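Local coordinates for putative bacterial transcription regulation protein (Staphylococcus aureus, PDB 3LUR), which is a putative bacterial transcription regulator whose effector-binding type of domain probably recognises small-molecule ligands, at residues A[98-103]-A[152-157]; A[57-62]-A[75-80]; A[53-58]-A[135-140]. All coordinates share one frame; numbering follows the deposited sequence. Where two conformers were deposited one is given.

Contact 1: residues A[98-103]-A[152-157]; sequences MVFEAQ and IWMPVK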
HETATM    1  N   MSE A  98      -7.629  -2.148   9.936  1.00 11.46           N
HETATM    2  CA  MSE A  98      -8.358  -3.336   9.564  1.00 11.29           C
HETATM    3  C   MSE A  98      -7.537  -3.908   8.421  1.00 11.21           C
HETATM    4  O   MSE A  98      -7.194  -3.185   7.477  1.00 12.10           O
HETATM    5  CB  MSE A  98      -9.773  -3.022   9.103  1.00 11.12           C
HETATM    6  CG  MSE A  98     -10.636  -2.424  10.169  1.00 11.67           C
HETATM    7 SE   MSE A  98     -12.380  -1.962   9.386  0.75 11.09          SE
HETATM    8  CE  MSE A  98     -11.769  -0.593   8.165  1.00 15.29           C
ATOM      9  N   VAL A  99      -7.173  -5.178   8.520  1.00 10.85           N
ATOM     10  CA  VAL A  99      -6.355  -5.826   7.514  1.00 10.14           C
ATOM     11  C   VAL A  99      -7.132  -6.906   6.789  1.00 10.89           C
ATOM     12  O   VAL A  99      -7.597  -7.873   7.412  1.00 11.19           O
ATOM     13  CB  VAL A  99      -5.090  -6.419   8.107  1.00 10.91           C
ATOM     14  CG1 VAL A  99      -4.195  -7.042   6.968  1.00 11.32           C
ATOM     15  CG2 VAL A  99      -4.337  -5.367   8.876  1.00  9.31           C
ATOM     16  N   PHE A 100      -7.366  -6.674   5.501  1.00 10.78           N
ATOM     17  CA  PHE A 100      -8.140  -7.578   4.654  1.00 11.26           C
ATOM     18  C   PHE A 100      -7.177  -8.351   3.786  1.00 11.68           C
ATOM     19  O   PHE A 100      -6.006  -8.001   3.706  1.00 12.96           O
ATOM     20  CB  PHE A 100      -9.084  -6.792   3.745  1.00 11.43           C
ATOM     21  CG  PHE A 100     -10.023  -5.903   4.479  1.00 10.47           C
ATOM     22  CD1 PHE A 100      -9.617  -4.659   4.891  1.00 11.90           C
ATOM     23  CD2 PHE A 100     -11.330  -6.302   4.731  1.00 11.33           C
ATOM     24  CE1 PHE A 100     -10.493  -3.809   5.580  1.00 11.37           C
ATOM     25  CE2 PHE A 100     -12.205  -5.473   5.420  1.00 11.54           C
ATOM     26  CZ  PHE A 100     -11.801  -4.237   5.838  1.00 10.70           C
ATOM     27  N   GLU A 101      -7.664  -9.423   3.174  1.00 12.44           N
ATOM     28  CA  GLU A 101      -6.876 -10.218   2.232  1.00 12.70           C
ATOM     29  C   GLU A 101      -7.563 -10.249   0.873  1.00 12.81           C
ATOM     30  O   GLU A 101      -8.795 -10.445   0.777  1.00 12.58           O
ATOM     31  CB  GLU A 101      -6.655 -11.639   2.735  1.00 13.36           C
ATOM     32  CG  GLU A 101      -5.639 -11.729   3.869  1.00 15.95           C
ATOM     33  CD  GLU A 101      -5.299 -13.165   4.269  1.00 19.77           C
ATOM     34  OE1 GLU A 101      -6.045 -14.095   3.887  1.00 21.17           O
ATOM     35  OE2 GLU A 101      -4.260 -13.364   4.945  1.00 21.70           O
ATOM     36  N   ALA A 102      -6.782  -9.990  -0.160  1.00 12.11           N
ATOM     37  CA  ALA A 102      -7.213 -10.148  -1.526  1.00 11.78           C
ATOM     38  C   ALA A 102      -6.523 -11.393  -2.010  1.00 11.45           C
ATOM     39  O   ALA A 102      -5.325 -11.518  -1.874  1.00 11.65           O
ATOM     40  CB  ALA A 102      -6.788  -8.964  -2.366  1.00 11.57           C
ATOM     41  N   GLN A 103      -7.277 -12.334  -2.527  1.00 10.91           N
ATOM     42  CA  GLN A 103      -6.676 -13.526  -3.068  1.00 10.95           C
ATOM     43  C   GLN A 103      -6.866 -13.566  -4.570  1.00 10.88           C
ATOM     44  O   GLN A 103      -7.990 -13.596  -5.071  1.00 10.70           O
ATOM     45  CB  GLN A 103      -7.226 -14.802  -2.416  1.00 11.28           C
ATOM     46  CG  GLN A 103      -6.430 -16.019  -2.854  1.00 13.39           C
ATOM     47  CD  GLN A 103      -6.735 -17.269  -2.086  1.00 17.30           C
ATOM     48  OE1 GLN A 103      -7.885 -17.560  -1.811  1.00 20.22           O
ATOM     49  NE2 GLN A 103      -5.687 -18.083  -1.813  1.00 19.80           N
ATOM     50  N   ILE A 152      -4.459  -5.940   2.527  1.00 11.77           N
ATOM     51  CA  ILE A 152      -4.898  -4.560   2.358  1.00 11.55           C
ATOM     52  C   ILE A 152      -5.094  -3.997   3.780  1.00 11.50           C
ATOM     53  O   ILE A 152      -5.916  -4.502   4.559  1.00 11.99           O
ATOM     54  CB  ILE A 152      -6.200  -4.455   1.535  1.00 11.67           C
ATOM     55  CG1 ILE A 152      -5.913  -4.746   0.058  1.00 12.36           C
ATOM     56  CG2 ILE A 152      -6.832  -3.035   1.679  1.00 10.67           C
ATOM     57  CD1 ILE A 152      -7.168  -4.910  -0.824  1.00 13.96           C
ATOM     58  N   TRP A 153      -4.358  -2.949   4.087  1.00 11.28           N
ATOM     59  CA  TRP A 153      -4.347  -2.360   5.422  1.00 10.86           C
ATOM     60  C   TRP A 153      -5.025  -1.019   5.367  1.00 10.97           C
ATOM     61  O   TRP A 153      -4.494  -0.080   4.773  1.00 11.31           O
ATOM     62  CB  TRP A 153      -2.910  -2.170   5.878  1.00 10.53           C
ATOM     63  CG  TRP A 153      -2.157  -3.403   6.175  1.00 10.86           C
ATOM     64  CD1 TRP A 153      -1.797  -4.391   5.301  1.00 10.63           C
ATOM     65  CD2 TRP A 153      -1.575  -3.748   7.432  1.00  9.56           C
ATOM     66  NE1 TRP A 153      -1.072  -5.360   5.955  1.00 11.12           N
ATOM     67  CE2 TRP A 153      -0.902  -4.981   7.260  1.00 11.34           C
ATOM     68  CE3 TRP A 153      -1.569  -3.147   8.681  1.00 10.64           C
ATOM     69  CZ2 TRP A 153      -0.239  -5.632   8.316  1.00 11.31           C
ATOM     70  CZ3 TRP A 153      -0.892  -3.775   9.727  1.00  9.85           C
ATOM     71  CH2 TRP A 153      -0.233  -5.008   9.528  1.00 11.18           C
HETATM   72  N   MSE A 154      -6.147  -0.910   6.064  1.00 10.63           N
HETATM   73  CA  MSE A 154      -6.950   0.296   6.084  0.75 10.42           C
HETATM   74  C   MSE A 154      -6.942   0.866   7.502  1.00 10.52           C
HETATM   75  O   MSE A 154      -7.347   0.184   8.450  1.00 10.59           O
HETATM   76  CB  MSE A 154      -8.403  -0.024   5.702  0.75  9.81           C
HETATM   77  CG  MSE A 154      -8.541  -0.770   4.436  0.75  9.25           C
HETATM   78 SE   MSE A 154      -7.885   0.233   2.878  0.56  8.18          SE
HETATM   79  CE  MSE A 154      -9.056   1.721   2.886  0.75  8.46           C
ATOM     80  N   PRO A 155      -6.506   2.125   7.647  1.00 10.64           N
ATOM     81  CA  PRO A 155      -6.397   2.737   8.977  1.00 10.36           C
ATOM     82  C   PRO A 155      -7.734   3.066   9.620  1.00 10.67           C
ATOM     83  O   PRO A 155      -8.688   3.482   8.935  1.00 10.10           O
ATOM     84  CB  PRO A 155      -5.598   3.999   8.703  1.00 10.50           C
ATOM     85  CG  PRO A 155      -5.914   4.344   7.334  1.00 10.94           C
ATOM     86  CD  PRO A 155      -6.073   3.061   6.594  1.00 10.90           C
ATOM     87  N   VAL A 156      -7.835   2.808  10.914  1.00 10.35           N
ATOM     88  CA  VAL A 156      -9.068   3.079  11.633  1.00 10.99           C
ATOM     89  C   VAL A 156      -8.743   3.764  12.933  1.00 11.46           C
ATOM     90  O   VAL A 156      -7.586   3.739  13.410  1.00 10.69           O
ATOM     91  CB  VAL A 156      -9.870   1.799  11.911  1.00 11.01           C
ATOM     92  CG1 VAL A 156     -10.362   1.170  10.594  1.00 11.45           C
ATOM     93  CG2 VAL A 156      -9.042   0.786  12.679  1.00 10.07           C
ATOM     94  N   LYS A 157      -9.746   4.394  13.509  1.00 11.64           N
ATOM     95  CA  LYS A 157      -9.555   5.110  14.746  1.00 13.07           C
ATOM     96  C   LYS A 157      -9.329   4.143  15.894  1.00 14.12           C
ATOM     97  O   LYS A 157      -9.845   3.032  15.877  1.00 14.16           O
ATOM     98  CB  LYS A 157     -10.782   5.959  15.054  1.00 12.96           C
ATOM     99  CG  LYS A 157     -11.094   7.020  14.039  1.00 12.91           C
ATOM    100  CD  LYS A 157     -12.479   7.658  14.389  1.00 12.96           C
ATOM    101  CE  LYS A 157     -12.880   8.719  13.424  1.00 13.10           C
ATOM    102  NZ  LYS A 157     -14.224   9.259  13.742  1.00  8.05           N
TER
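Val99 lies against one face of the Trp153 indole, the two side chains running side by side in the same direction. Val99 CG2 stands over the six-membered ring of Trp153, 3.6 Å from its centroid and only 16° off the normal, a clear CH-pi contact. With CG1 set anti to the backbone N (chi1 -177°), the second methyl reaches the pyrrole part of the indole, and Val99 CG1 comes within 3.7 Å of Trp153 NE1. On the other face of the sheet Met98, a selenomethionine like Met154, meets Val156 at about a right angle. Met98 CG lies 3.6 Å from Val156 CG1, and the bend at chi3 (-65°) presses the terminal methyl CE tightly onto the same CG1. Phe100 CE1 touches Met154 CG at 3.8 Å, again with the side chains crossing.

The strands belong to the closed antiparallel barrel of an effector-binding domain in the SHS2 clan. Four backbone bonds set their register, two at the Met98-Met154 pair and two at Phe100-Ile152. Met154 N to Met98 O measures 2.9 Å, and Ile152 N to Phe100 O 2.8 Å. Between them Val99 and Trp153 form a non-hydrogen-bonded pair, where Val99 CA also approaches Ile152 O (3.3 Å). Helix 108-124 covers the Ile152 and Met154 face through Met114, Val117 and Ile121. Phe135 stacks on Trp153, Tyr97 meets it edge-to-face, and Glu151 OE1 accepts the indole N-H.

Contact 2: residues A[57-62]-A[75-80]; sequences GILGLC and AVTGDN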
ATOM      1  N   GLY A  57       7.147  -7.444   3.419  1.00 16.82           N
ATOM      2  CA  GLY A  57       6.759  -7.365   2.049  1.00 16.01           C
ATOM      3  C   GLY A  57       7.056  -5.981   1.542  1.00 14.67           C
ATOM      4  O   GLY A  57       7.759  -5.192   2.199  1.00 15.47           O
ATOM      5  N   ILE A  58       6.600  -5.725   0.345  1.00 12.92           N
ATOM      6  CA  ILE A  58       6.783  -4.428  -0.250  0.50 12.39           C
ATOM      7  C   ILE A  58       5.392  -3.800  -0.314  1.00 12.21           C
ATOM      8  O   ILE A  58       4.367  -4.507  -0.534  1.00 12.06           O
ATOM      9  CB  ILE A  58       7.521  -4.526  -1.611  0.50 12.01           C
ATOM     10  CG1 ILE A  58       7.780  -3.127  -2.184  0.50 11.68           C
ATOM     11  CG2 ILE A  58       6.761  -5.423  -2.584  0.50 11.53           C
ATOM     12  CD1 ILE A  58       8.822  -3.091  -3.271  0.50 11.56           C
ATOM     13  N   LEU A  59       5.351  -2.507  -0.080  1.00 12.06           N
ATOM     14  CA  LEU A  59       4.102  -1.769  -0.028  1.00 11.45           C
ATOM     15  C   LEU A  59       3.755  -1.010  -1.279  1.00 11.01           C
ATOM     16  O   LEU A  59       4.631  -0.424  -1.960  1.00 10.06           O
ATOM     17  CB  LEU A  59       4.131  -0.745   1.118  1.00 11.69           C
ATOM     18  CG  LEU A  59       4.125  -1.138   2.606  1.00 12.98           C
ATOM     19  CD1 LEU A  59       5.442  -1.670   3.131  1.00 11.94           C
ATOM     20  CD2 LEU A  59       3.742   0.104   3.462  1.00 12.77           C
ATOM     21  N   GLY A  60       2.444  -1.000  -1.539  1.00 11.38           N
ATOM     22  CA  GLY A  60       1.814  -0.127  -2.468  1.00 11.63           C
ATOM     23  C   GLY A  60       0.987   0.793  -1.586  1.00 11.31           C
ATOM     24  O   GLY A  60      -0.118   0.437  -1.156  1.00 11.07           O
ATOM     25  N   LEU A  61       1.546   1.948  -1.272  1.00 11.97           N
ATOM     26  CA  LEU A  61       0.900   2.892  -0.353  1.00 12.32           C
ATOM     27  C   LEU A  61       0.049   3.893  -1.109  1.00 13.21           C
ATOM     28  O   LEU A  61       0.555   4.672  -1.939  1.00 13.08           O
ATOM     29  CB  LEU A  61       1.953   3.637   0.492  1.00 12.81           C
ATOM     30  CG  LEU A  61       1.462   4.590   1.595  1.00 13.38           C
ATOM     31  CD1 LEU A  61       0.979   3.842   2.843  1.00 12.82           C
ATOM     32  CD2 LEU A  61       2.556   5.567   1.972  1.00 13.09           C
ATOM     33  N   CYS A  62      -1.242   3.915  -0.775  1.00 14.17           N
ATOM     34  CA  CYS A  62      -2.181   4.822  -1.358  1.00 14.69           C
ATOM     35  C   CYS A  62      -2.292   6.044  -0.483  1.00 14.97           C
ATOM     36  O   CYS A  62      -2.591   5.931   0.707  1.00 14.39           O
ATOM     37  CB  CYS A  62      -3.525   4.121  -1.499  1.00 15.39           C
ATOM     38  SG  CYS A  62      -3.401   2.667  -2.608  1.00 21.27           S
ATOM     39  N   ALA A  75       7.041   1.266  -1.823  1.00  9.05           N
ATOM     40  CA  ALA A  75       7.942   1.517  -0.726  1.00  9.13           C
ATOM     41  C   ALA A  75       8.167   0.306   0.158  1.00  9.15           C
ATOM     42  O   ALA A  75       7.380  -0.663   0.167  1.00  9.27           O
ATOM     43  CB  ALA A  75       7.339   2.633   0.141  1.00  9.37           C
ATOM     44  N   VAL A  76       9.227   0.401   0.939  1.00  9.19           N
ATOM     45  CA  VAL A  76       9.536  -0.603   1.955  0.67  9.24           C
ATOM     46  C   VAL A  76       9.744   0.108   3.279  1.00  9.79           C
ATOM     47  O   VAL A  76      10.091   1.290   3.315  1.00 10.62           O
ATOM     48  CB  VAL A  76      10.816  -1.419   1.645  0.67  9.45           C
ATOM     49  CG1 VAL A  76      10.661  -2.195   0.348  0.67  8.04           C
ATOM     50  CG2 VAL A  76      12.078  -0.520   1.603  0.67  8.39           C
ATOM     51  N   THR A  77       9.530  -0.618   4.373  1.00 10.11           N
ATOM     52  CA  THR A  77       9.832  -0.078   5.687  1.00 10.47           C
ATOM     53  C   THR A  77      11.331  -0.144   5.828  1.00 11.25           C
ATOM     54  O   THR A  77      11.965  -1.195   5.569  1.00 11.81           O
ATOM     55  CB  THR A  77       9.195  -0.869   6.801  1.00 10.29           C
ATOM     56  OG1 THR A  77       9.600  -2.237   6.702  1.00  9.07           O
ATOM     57  CG2 THR A  77       7.692  -0.754   6.757  1.00 10.39           C
ATOM     58  N   GLY A  78      11.925   0.989   6.196  1.00 12.22           N
ATOM     59  CA  GLY A  78      13.367   1.083   6.345  1.00 12.64           C
ATOM     60  C   GLY A  78      13.800   1.905   7.530  1.00 12.75           C
ATOM     61  O   GLY A  78      12.974   2.485   8.233  1.00 12.63           O
ATOM     62  N   ASP A  79      15.108   1.930   7.760  1.00 13.21           N
ATOM     63  CA  ASP A  79      15.700   2.743   8.821  1.00 14.11           C
ATOM     64  C   ASP A  79      15.986   4.132   8.282  1.00 15.57           C
ATOM     65  O   ASP A  79      16.204   4.289   7.089  1.00 15.32           O
ATOM     66  CB  ASP A  79      17.016   2.127   9.304  1.00 13.61           C
ATOM     67  CG  ASP A  79      16.825   0.754   9.949  1.00 13.87           C
ATOM     68  OD1 ASP A  79      15.707   0.469  10.421  1.00 11.17           O
ATOM     69  OD2 ASP A  79      17.797  -0.014   9.998  1.00 16.37           O
ATOM     70  N   ASN A  80      15.945   5.135   9.157  1.00 17.03           N
ATOM     71  CA  ASN A  80      16.236   6.478   8.691  0.50 17.74           C
ATOM     72  C   ASN A  80      17.728   6.783   8.783  1.00 18.60           C
ATOM     73  O   ASN A  80      18.427   6.345   9.691  1.00 18.79           O
ATOM     74  CB  ASN A  80      15.388   7.536   9.393  0.50 17.82           C
ATOM     75  CG  ASN A  80      15.365   8.847   8.625  0.50 17.16           C
ATOM     76  OD1 ASN A  80      15.859   8.917   7.506  0.50 16.63           O
ATOM     77  ND2 ASN A  80      14.791   9.878   9.216  0.50 17.19           N
TER
HETATM   78  O   HOH W   1       8.362  -3.220   4.114  1.00 11.24           O
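Ala75 O takes the shortest direct polar bond of this contact, from Leu59 N at 2.8 Å, with the donor nearly along the C=O axis. Carbon closes in on the same oxygen: Ile58 CG1 and Leu59 CB each lie 3.4 Å from Ala75 O. The return bond, Ala75 N to Leu59 O, is 2.9 Å long. Together the two make Leu59 and Ala75 a hydrogen-bonded antiparallel pair in the hairpin of strands 58-64 and 70-77.

Beyond that pair the strands splay apart, their short segments meeting at 123°. A water bridges Gly57 and Thr77, the next pair in this register, accepting from Thr77 N at 2.9 Å and probably donating to Gly57 O. Gly57 O also receives the amide of Asn51, and Thr77 OG1 is tied to Asn52 OD1 and Leu55 N, so the loop before the hairpin grips its open end.

Leu59 packs with Leu14, Phe135 and Leu137, and Leu59 CD1 lies 4.4 Å from Thr77 CG2. Ile58 and Val76 meet away from this group. A trans first torsion of Ile58 (chi1 -177°) swings CG1 across Ala75 O and brings Ile58 CG1 3.9 Å from Val76 CG1. Helix 43-50 covers the two residues through Ile44, Leu47 and Gln48. Within 57-62 and 75-80 the direct backbone bonds are thus those of Leu59 and Ala75, wrapped in hydrocarbon, and the hairpin continues with Leu61 and Met73; the diverging end is held through a water, asparagine side chains and the Leu55 amide.

Contact 3: residues A[53-58]-A[135-140]; sequences GDLAGI and FELYQD. With EDO (1,2-ethanediol), chain I; EDO (1,2-ethanediol), chain E; EDO (1,2-ethanediol), chain H.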
ATOM      1  N   GLY A  53      12.323  -5.136   7.416  1.00 17.01           N
ATOM      2  CA  GLY A  53      11.416  -6.150   7.955  1.00 17.85           C
ATOM      3  C   GLY A  53      10.269  -5.686   8.859  1.00 18.12           C
ATOM      4  O   GLY A  53       9.474  -6.515   9.285  1.00 18.38           O
ATOM      5  N   ASP A  54      10.148  -4.383   9.131  1.00 17.74           N
ATOM      6  CA  ASP A  54       9.045  -3.882   9.976  1.00 17.87           C
ATOM      7  C   ASP A  54       7.715  -4.358   9.433  1.00 17.96           C
ATOM      8  O   ASP A  54       6.794  -4.625  10.207  1.00 17.86           O
ATOM      9  CB  ASP A  54       9.034  -2.359  10.064  1.00 17.87           C
ATOM     10  CG  ASP A  54      10.085  -1.826  11.004  1.00 17.95           C
ATOM     11  OD1 ASP A  54      10.560  -2.582  11.866  1.00 21.19           O
ATOM     12  OD2 ASP A  54      10.417  -0.637  10.912  1.00 16.88           O
ATOM     13  N   LEU A  55       7.588  -4.344   8.102  1.00 17.60           N
ATOM     14  CA  LEU A  55       6.463  -4.970   7.405  1.00 17.64           C
ATOM     15  C   LEU A  55       7.081  -5.985   6.450  1.00 17.63           C
ATOM     16  O   LEU A  55       8.041  -5.675   5.733  1.00 16.75           O
ATOM     17  CB  LEU A  55       5.614  -3.963   6.645  1.00 17.33           C
ATOM     18  CG  LEU A  55       4.736  -3.088   7.545  1.00 16.65           C
ATOM     19  CD1 LEU A  55       4.109  -1.975   6.777  1.00 16.05           C
ATOM     20  CD2 LEU A  55       3.667  -3.957   8.251  1.00 17.38           C
ATOM     21  N   ALA A  56       6.547  -7.203   6.466  1.00 18.00           N
ATOM     22  CA  ALA A  56       7.099  -8.303   5.656  1.00 18.32           C
ATOM     23  C   ALA A  56       6.546  -8.262   4.244  1.00 18.25           C
ATOM     24  O   ALA A  56       5.602  -8.966   3.897  1.00 20.01           O
ATOM     25  CB  ALA A  56       6.798  -9.663   6.310  1.00 18.73           C
ATOM     26  N   GLY A  57       7.147  -7.444   3.419  1.00 16.82           N
ATOM     27  CA  GLY A  57       6.759  -7.365   2.049  1.00 16.01           C
ATOM     28  C   GLY A  57       7.056  -5.981   1.542  1.00 14.67           C
ATOM     29  O   GLY A  57       7.759  -5.192   2.199  1.00 15.47           O
ATOM     30  N   ILE A  58       6.600  -5.725   0.345  1.00 12.92           N
ATOM     31  CA  ILE A  58       6.783  -4.428  -0.250  0.50 12.39           C
ATOM     32  C   ILE A  58       5.392  -3.800  -0.314  1.00 12.21           C
ATOM     33  O   ILE A  58       4.367  -4.507  -0.534  1.00 12.06           O
ATOM     34  CB  ILE A  58       7.521  -4.526  -1.611  0.50 12.01           C
ATOM     35  CG1 ILE A  58       7.780  -3.127  -2.184  0.50 11.68           C
ATOM     36  CG2 ILE A  58       6.761  -5.423  -2.584  0.50 11.53           C
ATOM     37  CD1 ILE A  58       8.822  -3.091  -3.271  0.50 11.56           C
ATOM     38  N   PHE A 135      -2.626   0.878   2.564  1.00 11.73           N
ATOM     39  CA  PHE A 135      -1.683   0.175   1.699  1.00 11.88           C
ATOM     40  C   PHE A 135      -1.989  -1.263   1.382  1.00 11.83           C
ATOM     41  O   PHE A 135      -2.686  -1.956   2.119  1.00 11.79           O
ATOM     42  CB  PHE A 135      -0.241   0.318   2.254  1.00 11.90           C
ATOM     43  CG  PHE A 135      -0.027  -0.230   3.650  1.00 11.73           C
ATOM     44  CD1 PHE A 135      -0.210   0.573   4.763  1.00 11.91           C
ATOM     45  CD2 PHE A 135       0.424  -1.543   3.840  1.00 11.48           C
ATOM     46  CE1 PHE A 135       0.019   0.089   6.034  1.00 13.17           C
ATOM     47  CE2 PHE A 135       0.675  -2.032   5.110  1.00 14.18           C
ATOM     48  CZ  PHE A 135       0.454  -1.225   6.215  1.00 12.08           C
ATOM     49  N   GLU A 136      -1.421  -1.689   0.256  1.00 11.49           N
ATOM     50  CA  GLU A 136      -1.380  -3.066  -0.162  1.00 11.56           C
ATOM     51  C   GLU A 136      -0.013  -3.555   0.291  1.00 11.39           C
ATOM     52  O   GLU A 136       0.977  -2.847   0.129  1.00 10.88           O
ATOM     53  CB  GLU A 136      -1.460  -3.131  -1.693  1.00 11.69           C
ATOM     54  CG  GLU A 136      -2.684  -2.469  -2.260  1.00 13.02           C
ATOM     55  CD  GLU A 136      -2.497  -1.907  -3.657  1.00 16.57           C
ATOM     56  OE1 GLU A 136      -1.473  -2.159  -4.328  1.00 15.82           O
ATOM     57  OE2 GLU A 136      -3.399  -1.197  -4.086  1.00 17.54           O
ATOM     58  N   LEU A 137       0.059  -4.751   0.829  1.00 11.14           N
ATOM     59  CA  LEU A 137       1.332  -5.296   1.252  1.00 11.29           C
ATOM     60  C   LEU A 137       1.542  -6.609   0.514  1.00 11.36           C
ATOM     61  O   LEU A 137       0.717  -7.559   0.616  1.00 11.33           O
ATOM     62  CB  LEU A 137       1.373  -5.478   2.766  1.00 11.03           C
ATOM     63  CG  LEU A 137       2.673  -6.034   3.374  1.00 11.63           C
ATOM     64  CD1 LEU A 137       3.846  -5.029   3.162  1.00 13.52           C
ATOM     65  CD2 LEU A 137       2.515  -6.410   4.847  1.00 13.43           C
ATOM     66  N   TYR A 138       2.662  -6.667  -0.210  1.00 11.38           N
ATOM     67  CA  TYR A 138       3.011  -7.815  -1.084  1.00 10.47           C
ATOM     68  C   TYR A 138       4.187  -8.652  -0.582  1.00 10.88           C
ATOM     69  O   TYR A 138       5.323  -8.208  -0.580  1.00 10.48           O
ATOM     70  CB  TYR A 138       3.346  -7.303  -2.483  1.00 11.09           C
ATOM     71  CG  TYR A 138       2.211  -6.578  -3.167  1.00 10.72           C
ATOM     72  CD1 TYR A 138       1.226  -7.277  -3.834  1.00 11.50           C
ATOM     73  CD2 TYR A 138       2.125  -5.195  -3.148  1.00 10.36           C
ATOM     74  CE1 TYR A 138       0.192  -6.619  -4.457  1.00 11.66           C
ATOM     75  CE2 TYR A 138       1.109  -4.535  -3.749  1.00 11.23           C
ATOM     76  CZ  TYR A 138       0.124  -5.252  -4.395  1.00 11.81           C
ATOM     77  OH  TYR A 138      -0.915  -4.578  -4.996  1.00 11.93           O
ATOM     78  N   GLN A 139       3.879  -9.860  -0.134  1.00 10.10           N
ATOM     79  CA  GLN A 139       4.862 -10.847   0.239  1.00 10.86           C
ATOM     80  C   GLN A 139       5.453 -11.412  -1.033  1.00 10.10           C
ATOM     81  O   GLN A 139       4.886 -11.217  -2.139  1.00  9.32           O
ATOM     82  CB  GLN A 139       4.189 -11.982   1.015  1.00 11.68           C
ATOM     83  CG  GLN A 139       3.120 -12.736   0.206  1.00 13.43           C
ATOM     84  CD  GLN A 139       2.442 -13.820   1.004  1.00 14.52           C
ATOM     85  OE1 GLN A 139       3.096 -14.648   1.605  1.00 14.99           O
ATOM     86  NE2 GLN A 139       1.111 -13.808   1.014  1.00 13.12           N
ATOM     87  N   ASP A 140       6.576 -12.105  -0.892  1.00  9.36           N
ATOM     88  CA  ASP A 140       7.165 -12.766  -2.010  1.00  9.05           C
ATOM     89  C   ASP A 140       6.256 -13.949  -2.349  1.00  8.43           C
ATOM     90  O   ASP A 140       5.547 -14.484  -1.479  1.00  8.65           O
ATOM     91  CB  ASP A 140       8.573 -13.240  -1.685  1.00  8.64           C
ATOM     92  CG  ASP A 140       9.387 -13.535  -2.919  1.00  9.59           C
ATOM     93  OD1 ASP A 140       8.952 -13.211  -4.049  1.00 11.94           O
ATOM     94  OD2 ASP A 140      10.503 -14.047  -2.759  1.00  8.24           O
TER
HETATM   95  C1  EDO I 163       1.906  -9.843   3.676  1.00 29.10           C
HETATM   96  O1  EDO I 163       1.484 -11.109   3.207  1.00 27.21           O
HETATM   97  C2  EDO I 163       2.722 -10.037   4.939  1.00 28.72           C
HETATM   98  O2  EDO I 163       3.941 -10.678   4.621  1.00 29.70           O
HETATM   99  C1  EDO E 159       7.194 -12.212   2.969  1.00 21.61           C
HETATM  100  O1  EDO E 159       7.656 -12.654   1.675  1.00 19.22           O
HETATM  101  C2  EDO E 159       7.093 -13.417   3.898  1.00 24.16           C
HETATM  102  O2  EDO E 159       6.068 -14.349   3.468  1.00 22.07           O
HETATM  103  C1  EDO H 162       9.337  -9.759  -1.385  1.00 43.51           C
HETATM  104  O1  EDO H 162       8.208  -8.884  -1.576  1.00 42.97           O
HETATM  105  C2  EDO H 162       9.402 -10.209   0.080  1.00 43.89           C
HETATM  106  O2  EDO H 162       9.807  -9.131   0.932  1.00 44.75           O
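Tyr138 and Ile58 exchange two backbone hydrogen bonds, Tyr138 N to Ile58 O at 2.8 Å and Ile58 N to Tyr138 O at 2.9 Å. This antiparallel pair begins the union of strands 58-64 and 134-138 in the barrel, just after the loop 53-57 makes an inverse gamma turn centred on Ala56. Tyr138 OH returns along its own strand to donate to Glu136 OE1, 2.6 Å away and met from above the carboxylate plane. Tyr72 OH bonds to the same oxygen, so the buried carboxylate is held by two phenols.

Gly57, with no side chain, lets its CA come 3.1 Å from Tyr138 O. Leu137 stretches away from its own amide nitrogen (chi1 -179°) and places CD1 against the loop, 3.7 Å from Gly57 C, and Leu55 CB rests on the same methyl. Further along, Leu55 and Phe135 approach from opposite directions, Leu55 CD1 lying 3.8 Å from Phe135 CZ. The ring of Trp35 meets that of Tyr138 with the planes steeply inclined. At the exposed end Asp140 N donates to O1 of the 1,2-ethanediol of chain E, probably from the crystallisation liquor, at 2.8 Å.

In the fold
Contacts 1 and 2 join neighbouring strands, and contact 3 joins the loop leading into strand 58-64 to strand 134-138, all in the six-stranded antiparallel barrel of the effector-binding domain. Contacts 2 and 3 share Gly57 and Ile58, so strand 58-64 is gripped on both edges, by strands 70-77 and 134-138; their centres are 7 Å apart. Contact 1 is centred 13 Å from contact 3 and touches it through Trp153, which meets Phe135, Leu55 and Leu137. Contacts 1 and 2, about 16 Å between centres, do not touch. Along the chain contact 2 closes before contact 1 opens, whereas contacts 1 and 3 interleave, so strands far apart in sequence become neighbours in the barrel wall.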